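Local coordinates for protein Alp7A (Bacillus subtilis, PDB 5EC0) that binds adenine nucleotides and, as a bacterial actin-like protein, probably polymerises into filaments that segregate plasmid DNA, at residues A245-L250 / R263-F268; L256-S261 / F289-I294. All blocks are in the same frame, centred on the assembly; numbering follows the deposited sequence.

Contact 1 of 2, residues A245-L250 / R263-F268. With ADP (adenosine-5'-diphosphate), chain D.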
ATOM      1  N   ALA A 245      13.654   0.199 -10.967  1.00 48.85           N
ATOM      2  CA  ALA A 245      14.948   0.159 -11.633  1.00 49.80           C
ATOM      3  C   ALA A 245      14.724  -0.013 -13.124  1.00 50.57           C
ATOM      4  O   ALA A 245      15.476   0.512 -13.947  1.00 50.23           O
ATOM      5  CB  ALA A 245      15.814  -0.958 -11.081  1.00 40.78           C
ATOM      6  N   HIS A 246      13.664  -0.732 -13.470  1.00 49.90           N
ATOM      7  CA  HIS A 246      13.353  -0.978 -14.872  1.00 50.68           C
ATOM      8  C   HIS A 246      12.892   0.323 -15.538  1.00 49.08           C
ATOM      9  O   HIS A 246      13.204   0.580 -16.697  1.00 45.94           O
ATOM     10  CB  HIS A 246      12.294  -2.071 -15.002  1.00 42.85           C
ATOM     11  CG  HIS A 246      11.944  -2.410 -16.416  1.00 36.47           C
ATOM     12  ND1 HIS A 246      12.506  -3.473 -17.089  1.00 45.92           N
ATOM     13  CD2 HIS A 246      11.081  -1.829 -17.282  1.00 36.16           C
ATOM     14  CE1 HIS A 246      12.006  -3.533 -18.312  1.00 37.62           C
ATOM     15  NE2 HIS A 246      11.141  -2.547 -18.454  1.00 37.86           N
ATOM     16  N   LEU A 247      12.170   1.149 -14.789  1.00 37.63           N
ATOM     17  CA  LEU A 247      11.715   2.427 -15.305  1.00 38.24           C
ATOM     18  C   LEU A 247      12.873   3.425 -15.457  1.00 44.13           C
ATOM     19  O   LEU A 247      12.952   4.155 -16.443  1.00 45.00           O
ATOM     20  CB  LEU A 247      10.629   3.021 -14.398  1.00 37.22           C
ATOM     21  CG  LEU A 247       9.232   2.384 -14.452  1.00 38.41           C
ATOM     22  CD1 LEU A 247       8.169   3.345 -13.899  1.00 38.71           C
ATOM     23  CD2 LEU A 247       8.882   1.948 -15.865  1.00 36.69           C
ATOM     24  N   GLU A 248      13.772   3.453 -14.483  1.00 44.21           N
ATOM     25  CA  GLU A 248      14.835   4.443 -14.492  1.00 48.03           C
ATOM     26  C   GLU A 248      15.847   4.077 -15.568  1.00 50.82           C
ATOM     27  O   GLU A 248      16.505   4.950 -16.137  1.00 56.27           O
ATOM     28  CB  GLU A 248      15.482   4.554 -13.100  1.00 44.60           C
ATOM     29  CG  GLU A 248      16.794   5.342 -13.021  1.00 53.27           C
ATOM     30  CD  GLU A 248      16.624   6.862 -13.120  1.00 63.14           C
ATOM     31  OE1 GLU A 248      15.507   7.336 -13.430  1.00 65.95           O
ATOM     32  OE2 GLU A 248      17.623   7.585 -12.893  1.00 61.53           O
ATOM     33  N   LYS A 249      15.959   2.789 -15.873  1.00 46.89           N
ATOM     34  CA  LYS A 249      16.828   2.384 -16.971  1.00 47.15           C
ATOM     35  C   LYS A 249      16.174   2.780 -18.286  1.00 47.14           C
ATOM     36  O   LYS A 249      16.847   3.224 -19.220  1.00 48.43           O
ATOM     37  CB  LYS A 249      17.109   0.889 -16.934  1.00 45.68           C
ATOM     38  CG  LYS A 249      18.031   0.408 -18.027  1.00 51.70           C
ATOM     39  CD  LYS A 249      18.385  -1.060 -17.824  1.00 58.80           C
ATOM     40  CE  LYS A 249      19.524  -1.505 -18.738  1.00 67.51           C
ATOM     41  NZ  LYS A 249      19.155  -1.548 -20.189  1.00 71.00           N
ATOM     42  N   LEU A 250      14.855   2.631 -18.340  1.00 45.96           N
ATOM     43  CA  LEU A 250      14.074   3.035 -19.504  1.00 49.39           C
ATOM     44  C   LEU A 250      14.156   4.541 -19.722  1.00 49.71           C
ATOM     45  O   LEU A 250      14.308   5.016 -20.858  1.00 50.40           O
ATOM     46  CB  LEU A 250      12.609   2.626 -19.347  1.00 47.72           C
ATOM     47  CG  LEU A 250      11.703   3.155 -20.462  1.00 42.39           C
ATOM     48  CD1 LEU A 250      12.112   2.551 -21.793  1.00 43.07           C
ATOM     49  CD2 LEU A 250      10.253   2.868 -20.144  1.00 40.90           C
ATOM     50  N   ARG A 263      10.216   9.193 -10.914  1.00 55.30           N
ATOM     51  CA  ARG A 263       8.925   9.420 -10.285  1.00 55.10           C
ATOM     52  C   ARG A 263       7.960  10.049 -11.286  1.00 54.80           C
ATOM     53  O   ARG A 263       6.788   9.685 -11.341  1.00 52.61           O
ATOM     54  CB  ARG A 263       9.086  10.302  -9.049  1.00 63.46           C
ATOM     55  CG  ARG A 263       7.799  10.605  -8.309  1.00 73.23           C
ATOM     56  CD  ARG A 263       8.016  11.734  -7.307  1.00 86.93           C
ATOM     57  NE  ARG A 263       6.835  11.978  -6.483  1.00 93.16           N
ATOM     58  CZ  ARG A 263       6.593  11.367  -5.328  1.00 95.23           C
ATOM     59  NH1 ARG A 263       7.451  10.467  -4.859  1.00 96.37           N
ATOM     60  NH2 ARG A 263       5.494  11.653  -4.639  1.00 94.88           N
ATOM     61  N   GLU A 264       8.466  10.988 -12.080  1.00 45.84           N
ATOM     62  CA  GLU A 264       7.703  11.567 -13.187  1.00 50.45           C
ATOM     63  C   GLU A 264       7.240  10.501 -14.193  1.00 48.92           C
ATOM     64  O   GLU A 264       6.082  10.477 -14.616  1.00 47.97           O
ATOM     65  CB  GLU A 264       8.543  12.622 -13.921  1.00 49.14           C
ATOM     66  CG  GLU A 264       8.654  13.970 -13.219  1.00 57.92           C
ATOM     67  CD  GLU A 264       9.702  14.876 -13.866  1.00 65.70           C
ATOM     68  OE1 GLU A 264       9.856  14.834 -15.110  1.00 61.14           O
ATOM     69  OE2 GLU A 264      10.372  15.631 -13.130  1.00 70.79           O
ATOM     70  N   LEU A 265       8.150   9.627 -14.594  1.00 43.59           N
ATOM     71  CA  LEU A 265       7.814   8.621 -15.602  1.00 45.32           C
ATOM     72  C   LEU A 265       6.790   7.642 -15.033  1.00 39.80           C
ATOM     73  O   LEU A 265       5.814   7.277 -15.689  1.00 41.97           O
ATOM     74  CB  LEU A 265       9.071   7.893 -16.062  1.00 42.06           C
ATOM     75  CG  LEU A 265       8.882   6.661 -16.944  1.00 42.16           C
ATOM     76  CD1 LEU A 265       8.294   7.060 -18.294  1.00 42.28           C
ATOM     77  CD2 LEU A 265      10.217   5.953 -17.108  1.00 41.07           C
ATOM     78  N   GLU A 266       7.019   7.251 -13.787  1.00 39.02           N
ATOM     79  CA  GLU A 266       6.087   6.422 -13.032  1.00 41.80           C
ATOM     80  C   GLU A 266       4.687   7.040 -12.962  1.00 41.89           C
ATOM     81  O   GLU A 266       3.700   6.348 -13.170  1.00 45.54           O
ATOM     82  CB  GLU A 266       6.645   6.191 -11.630  1.00 42.75           C
ATOM     83  CG  GLU A 266       5.765   5.388 -10.686  1.00 44.45           C
ATOM     84  CD  GLU A 266       6.295   5.437  -9.263  1.00 48.44           C
ATOM     85  OE1 GLU A 266       6.751   6.523  -8.835  1.00 51.99           O
ATOM     86  OE2 GLU A 266       6.273   4.391  -8.583  1.00 53.13           O
ATOM     87  N   LYS A 267       4.607   8.343 -12.693  1.00 43.87           N
ATOM     88  CA  LYS A 267       3.318   9.028 -12.597  1.00 41.35           C
ATOM     89  C   LYS A 267       2.610   9.120 -13.946  1.00 45.83           C
ATOM     90  O   LYS A 267       1.412   8.873 -14.037  1.00 50.74           O
ATOM     91  CB  LYS A 267       3.487  10.432 -12.011  1.00 46.32           C
ATOM     92  CG  LYS A 267       2.178  11.208 -11.917  1.00 53.10           C
ATOM     93  CD  LYS A 267       2.352  12.544 -11.198  1.00 60.60           C
ATOM     94  CE  LYS A 267       1.025  13.289 -11.076  1.00 64.09           C
ATOM     95  NZ  LYS A 267       1.155  14.556 -10.282  1.00 71.07           N
ATOM     96  N   PHE A 268       3.349   9.498 -14.984  1.00 41.43           N
ATOM     97  CA  PHE A 268       2.817   9.509 -16.344  1.00 42.68           C
ATOM     98  C   PHE A 268       2.261   8.134 -16.767  1.00 44.63           C
ATOM     99  O   PHE A 268       1.197   8.049 -17.377  1.00 44.09           O
ATOM    100  CB  PHE A 268       3.905   9.963 -17.318  1.00 45.15           C
ATOM    101  CG  PHE A 268       3.499   9.904 -18.762  1.00 46.84           C
ATOM    102  CD1 PHE A 268       2.703  10.895 -19.312  1.00 49.94           C
ATOM    103  CD2 PHE A 268       3.927   8.863 -19.579  1.00 42.86           C
ATOM    104  CE1 PHE A 268       2.331  10.852 -20.652  1.00 52.15           C
ATOM    105  CE2 PHE A 268       3.563   8.813 -20.911  1.00 45.45           C
ATOM    106  CZ  PHE A 268       2.762   9.806 -21.451  1.00 48.41           C
TER
HETATM  107  PB  ADP D 403       5.191  -0.434  -3.492  1.00 58.56           P
HETATM  108  O1B ADP D 403       4.455  -0.267  -2.168  1.00 38.66           O
HETATM  109  O2B ADP D 403       6.380  -1.380  -3.481  1.00 56.80           O
HETATM  110  O3B ADP D 403       5.516   0.840  -4.235  1.00 62.29           O
HETATM  111  PA  ADP D 403       2.606  -0.634  -4.783  1.00 33.43           P
HETATM  112  O1A ADP D 403       2.239   0.563  -3.933  1.00 40.40           O
HETATM  113  O2A ADP D 403       1.664  -1.820  -4.874  1.00 24.57           O
HETATM  114  O3A ADP D 403       4.097  -1.170  -4.435  1.00 54.81           O
HETATM  115  O5' ADP D 403       2.889  -0.136  -6.273  1.00 44.01           O
HETATM  116  C5' ADP D 403       3.315   1.188  -6.570  1.00 39.49           C
HETATM  117  C4' ADP D 403       3.091   1.321  -8.062  1.00 31.93           C
HETATM  118  O4' ADP D 403       1.692   1.462  -8.288  1.00 33.87           O
HETATM  119  C3' ADP D 403       3.727   2.545  -8.691  1.00 34.83           C
HETATM  120  O3' ADP D 403       4.968   2.203  -9.307  1.00 41.55           O
HETATM  121  C2' ADP D 403       2.734   2.983  -9.750  1.00 38.61           C
HETATM  122  O2' ADP D 403       3.305   2.704 -11.027  1.00 31.46           O
HETATM  123  C1' ADP D 403       1.503   2.110  -9.538  1.00 35.07           C
HETATM  124  N9  ADP D 403       0.223   2.854  -9.501  1.00 33.40           N
HETATM  125  C8  ADP D 403      -0.869   2.466 -10.195  1.00 37.07           C
HETATM  126  N7  ADP D 403      -1.905   3.308  -9.984  1.00 38.40           N
HETATM  127  C5  ADP D 403      -1.481   4.248  -9.126  1.00 32.10           C
HETATM  128  C6  ADP D 403      -2.112   5.431  -8.507  1.00 39.87           C
HETATM  129  N6  ADP D 403      -3.409   5.728  -8.794  1.00 49.53           N
HETATM  130  N1  ADP D 403      -1.358   6.169  -7.665  1.00 34.59           N
HETATM  131  C2  ADP D 403      -0.069   5.848  -7.409  1.00 34.28           C
HETATM  132  N3  ADP D 403       0.584   4.781  -7.936  1.00 27.02           N
HETATM  133  C4  ADP D 403      -0.072   3.956  -8.803  1.00 27.07           C

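Contact 2 of 2, residues L256-S261 / F289-I294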
ATOM      1  N   LEU A 256      15.036  10.378 -21.865  1.00 57.62           N
ATOM      2  CA  LEU A 256      15.716  11.449 -21.132  1.00 62.09           C
ATOM      3  C   LEU A 256      15.148  12.838 -21.430  1.00 66.58           C
ATOM      4  O   LEU A 256      15.225  13.750 -20.606  1.00 70.79           O
ATOM      5  CB  LEU A 256      17.209  11.415 -21.461  1.00 63.33           C
ATOM      6  CG  LEU A 256      18.238  11.597 -20.349  1.00 60.60           C
ATOM      7  CD1 LEU A 256      17.831  10.846 -19.098  1.00 67.98           C
ATOM      8  CD2 LEU A 256      19.576  11.099 -20.851  1.00 63.25           C
ATOM      9  N   GLU A 257      14.572  12.977 -22.617  1.00 71.08           N
ATOM     10  CA  GLU A 257      14.000  14.229 -23.088  1.00 78.59           C
ATOM     11  C   GLU A 257      12.728  14.572 -22.320  1.00 73.81           C
ATOM     12  O   GLU A 257      12.371  15.738 -22.161  1.00 77.05           O
ATOM     13  CB  GLU A 257      13.669  14.105 -24.571  1.00 91.05           C
ATOM     14  CG  GLU A 257      14.701  13.329 -25.365  1.00100.27           C
ATOM     15  CD  GLU A 257      14.266  13.079 -26.789  1.00105.45           C
ATOM     16  OE1 GLU A 257      13.089  13.344 -27.107  1.00104.40           O
ATOM     17  OE2 GLU A 257      15.090  12.589 -27.583  1.00110.88           O
ATOM     18  N   HIS A 258      12.035  13.538 -21.857  1.00 66.85           N
ATOM     19  CA  HIS A 258      10.660  13.689 -21.396  1.00 64.11           C
ATOM     20  C   HIS A 258      10.504  13.615 -19.882  1.00 54.53           C
ATOM     21  O   HIS A 258       9.483  14.037 -19.345  1.00 54.31           O
ATOM     22  CB  HIS A 258       9.785  12.624 -22.054  1.00 57.04           C
ATOM     23  CG  HIS A 258       9.650  12.792 -23.532  1.00 66.82           C
ATOM     24  ND1 HIS A 258      10.423  12.095 -24.436  1.00 70.94           N
ATOM     25  CD2 HIS A 258       8.837  13.586 -24.266  1.00 73.27           C
ATOM     26  CE1 HIS A 258      10.088  12.447 -25.665  1.00 73.52           C
ATOM     27  NE2 HIS A 258       9.126  13.350 -25.589  1.00 77.67           N
ATOM     28  N   PHE A 259      11.512  13.079 -19.198  1.00 54.02           N
ATOM     29  CA  PHE A 259      11.444  12.871 -17.751  1.00 52.93           C
ATOM     30  C   PHE A 259      12.809  13.069 -17.081  1.00 69.11           C
ATOM     31  O   PHE A 259      13.820  12.512 -17.519  1.00 54.68           O
ATOM     32  CB  PHE A 259      10.898  11.475 -17.450  1.00 59.20           C
ATOM     33  CG  PHE A 259       9.586  11.189 -18.126  1.00 54.91           C
ATOM     34  CD1 PHE A 259       8.395  11.650 -17.581  1.00 57.11           C
ATOM     35  CD2 PHE A 259       9.546  10.489 -19.316  1.00 48.65           C
ATOM     36  CE1 PHE A 259       7.186  11.402 -18.211  1.00 54.54           C
ATOM     37  CE2 PHE A 259       8.340  10.237 -19.951  1.00 49.12           C
ATOM     38  CZ  PHE A 259       7.161  10.697 -19.401  1.00 51.54           C
ATOM     39  N   ASP A 260      12.832  13.882 -16.024  1.00 71.32           N
ATOM     40  CA  ASP A 260      14.067  14.155 -15.289  1.00 69.26           C
ATOM     41  C   ASP A 260      14.171  13.266 -14.066  1.00 61.44           C
ATOM     42  O   ASP A 260      15.196  13.236 -13.387  1.00 59.44           O
ATOM     43  CB  ASP A 260      14.144  15.625 -14.873  1.00 70.14           C
ATOM     44  CG  ASP A 260      14.148  16.553 -16.053  1.00 75.87           C
ATOM     45  OD1 ASP A 260      14.490  16.085 -17.158  1.00 74.90           O
ATOM     46  OD2 ASP A 260      13.814  17.746 -15.880  1.00 86.48           O
ATOM     47  N   SER A 261      13.103  12.539 -13.779  1.00 58.65           N
ATOM     48  CA  SER A 261      13.115  11.651 -12.634  1.00 58.12           C
ATOM     49  C   SER A 261      12.253  10.438 -12.919  1.00 55.21           C
ATOM     50  O   SER A 261      11.336  10.498 -13.734  1.00 53.34           O
ATOM     51  CB  SER A 261      12.622  12.373 -11.378  1.00 57.08           C
ATOM     52  OG  SER A 261      11.211  12.316 -11.278  1.00 50.71           O
ATOM     53  N   PHE A 289       3.731  14.657 -27.805  1.00 69.54           N
ATOM     54  CA  PHE A 289       4.674  13.546 -27.978  1.00 66.15           C
ATOM     55  C   PHE A 289       4.007  12.223 -27.629  1.00 62.83           C
ATOM     56  O   PHE A 289       3.735  11.939 -26.463  1.00 63.21           O
ATOM     57  CB  PHE A 289       5.923  13.781 -27.108  1.00 62.49           C
ATOM     58  CG  PHE A 289       6.585  15.105 -27.369  1.00 69.84           C
ATOM     59  CD1 PHE A 289       6.189  16.236 -26.671  1.00 70.93           C
ATOM     60  CD2 PHE A 289       7.566  15.231 -28.347  1.00 75.76           C
ATOM     61  CE1 PHE A 289       6.777  17.468 -26.913  1.00 74.35           C
ATOM     62  CE2 PHE A 289       8.157  16.465 -28.601  1.00 78.76           C
ATOM     63  CZ  PHE A 289       7.763  17.584 -27.882  1.00 78.37           C
ATOM     64  N   ASP A 290       3.721  11.432 -28.656  1.00 62.52           N
ATOM     65  CA  ASP A 290       3.166  10.096 -28.470  1.00 63.45           C
ATOM     66  C   ASP A 290       4.278   9.160 -28.006  1.00 61.56           C
ATOM     67  O   ASP A 290       5.213   8.876 -28.753  1.00 62.40           O
ATOM     68  CB  ASP A 290       2.519   9.574 -29.764  1.00 65.04           C
ATOM     69  CG  ASP A 290       1.728   8.281 -29.556  1.00 69.31           C
ATOM     70  OD1 ASP A 290       2.023   7.534 -28.605  1.00 66.90           O
ATOM     71  OD2 ASP A 290       0.820   7.994 -30.363  1.00 72.00           O
ATOM     72  N   LEU A 291       4.173   8.699 -26.764  1.00 55.95           N
ATOM     73  CA  LEU A 291       5.186   7.833 -26.180  1.00 52.25           C
ATOM     74  C   LEU A 291       4.678   6.398 -26.052  1.00 50.64           C
ATOM     75  O   LEU A 291       5.341   5.574 -25.441  1.00 44.58           O
ATOM     76  CB  LEU A 291       5.612   8.358 -24.803  1.00 48.89           C
ATOM     77  CG  LEU A 291       6.306   9.721 -24.750  1.00 49.36           C
ATOM     78  CD1 LEU A 291       6.672  10.099 -23.320  1.00 48.66           C
ATOM     79  CD2 LEU A 291       7.537   9.717 -25.619  1.00 52.46           C
ATOM     80  N   THR A 292       3.514   6.114 -26.635  1.00 46.23           N
ATOM     81  CA  THR A 292       2.810   4.844 -26.424  1.00 51.74           C
ATOM     82  C   THR A 292       3.621   3.599 -26.759  1.00 50.94           C
ATOM     83  O   THR A 292       3.716   2.682 -25.942  1.00 57.12           O
ATOM     84  CB  THR A 292       1.509   4.765 -27.249  1.00 52.19           C
ATOM     85  OG1 THR A 292       0.727   5.953 -27.050  1.00 59.02           O
ATOM     86  CG2 THR A 292       0.697   3.541 -26.837  1.00 47.12           C
ATOM     87  N   ASP A 293       4.176   3.558 -27.965  1.00 48.04           N
ATOM     88  CA  ASP A 293       4.939   2.397 -28.423  1.00 51.03           C
ATOM     89  C   ASP A 293       6.115   2.087 -27.501  1.00 51.20           C
ATOM     90  O   ASP A 293       6.354   0.926 -27.155  1.00 44.56           O
ATOM     91  CB  ASP A 293       5.468   2.605 -29.853  1.00 52.09           C
ATOM     92  CG  ASP A 293       4.389   2.468 -30.914  1.00 52.40           C
ATOM     93  OD1 ASP A 293       3.308   1.901 -30.621  1.00 50.72           O
ATOM     94  OD2 ASP A 293       4.642   2.920 -32.058  1.00 54.75           O
ATOM     95  N   ILE A 294       6.845   3.128 -27.114  1.00 45.23           N
ATOM     96  CA  ILE A 294       8.045   2.955 -26.312  1.00 44.74           C
ATOM     97  C   ILE A 294       7.687   2.348 -24.967  1.00 49.43           C
ATOM     98  O   ILE A 294       8.381   1.469 -24.445  1.00 48.47           O
ATOM     99  CB  ILE A 294       8.780   4.294 -26.111  1.00 51.63           C
ATOM    100  CG1 ILE A 294       9.401   4.751 -27.438  1.00 51.33           C
ATOM    101  CG2 ILE A 294       9.838   4.182 -25.004  1.00 47.94           C
ATOM    102  CD1 ILE A 294      10.242   5.983 -27.320  1.00 51.20           C
TER

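Contact 1 of 2, residues A245-L250 / R263-F268
L247 holds its CG anti to the carbonyl carbon (chi1 -74°), and L265 holds its own anti to the backbone N (chi1 170°). These torsions turn each leucine toward the other helix. CD2 of L265 lies 3.3 Å from the backbone O of L247 and 4.0 Å from its CB. A methyl group therefore sits against the turn of the partner helix. The branch of L247 reaches further along. Its CD1 rests 3.8 Å from CA of E266 and also touches CB of that residue, and the two side chains cross at about a right angle. L250 adds a looser methyl contact, CD2 to CD2 of L265 at 4.3 Å. No hydrogen bond joins the two segments; methyls meet methyls, a backbone carbonyl and the CA of E266.

E266 puts two tasks on one side chain. Its CB packs on L247, while the extended chain beyond CG carries the carboxylate away from the leucines to the nucleotide. There OE2 accepts a hydrogen bond from the ribose O3' of ADP at 2.6 Å. An alanine here would keep the CB that meets L247, but the ribose hydroxyl would probably lose its carboxylate acceptor and the sugar would be less firmly fixed. S13, another ADP-binding residue, touches the side chain of E266. N12, G215 and G329 hydrogen-bond the same nucleotide.

The segment axes approach to 9.6 Å, with 105° between their directions. Segments 245-250 and 263-268 thus cross nearly at right angles, on helices 243-254 and 262-272 of the C-terminal domain of the actin ATPase clan. L247 also meets V262 and I269 of the second helix. Helix 292-313 touches both: L250 meets S298, and F268 meets I295.

Contact 2 of 2, residues L256-S261 / F289-I294
H258 and L291 bury the most surface here, and F289 comes next. L291 holds its CG anti to the carbonyl carbon (chi1 -64°), which carries its two methyls to the rings of the loop. CD2 lies over one face of the H258 imidazole. It is 3.9 Å from the ring centroid and 16° off the normal, a CH-pi contact. CD1 touches CE2 of F259 at 3.8 Å and also comes near CG of H258. The edge of H258, at NE2, points toward the face of F289, in an offset edge-to-face pair with planes at 69°. NE2 comes within 3.6 Å of CG of F289.

An Asx turn at D290 spans L291. OD1 of D290 accepts hydrogen bonds from both N and OG1 of T292. F289 lies on strand 288-290, which pairs with strand 279-281. The loop thus packs on the end of strand 288-290 and the start of helix 292-313.

Direct contact between the segments is by apolar and aromatic packing; H258 O also hydrogen-bonds R280 NH2 of strand 279-281. NE2 of H258 faces carbons of F289, so within this contact the imidazole acts as an aromatic packing group and not as a hydrogen-bonding one.

Overall arrangement
Along the chain, helix 243-254 comes first and gives the first half of contact 1. The loop 256-261 follows and opens contact 2. Helix 262-272 then turns back and closes contact 1 over a short connection. The hairpin of strands 279-281 and 288-290 comes next, and 289-294 closes the wider loop of contact 2. The segments alternate, so the two contacts cross. Their centres lie about 10 Å apart, and F259 bridges them by touching both L265 and F268. Together they tie the two helices, the loop between them, the hairpin and the start of helix 292-313. Contact 1 faces ADP; contact 2 lies farther out.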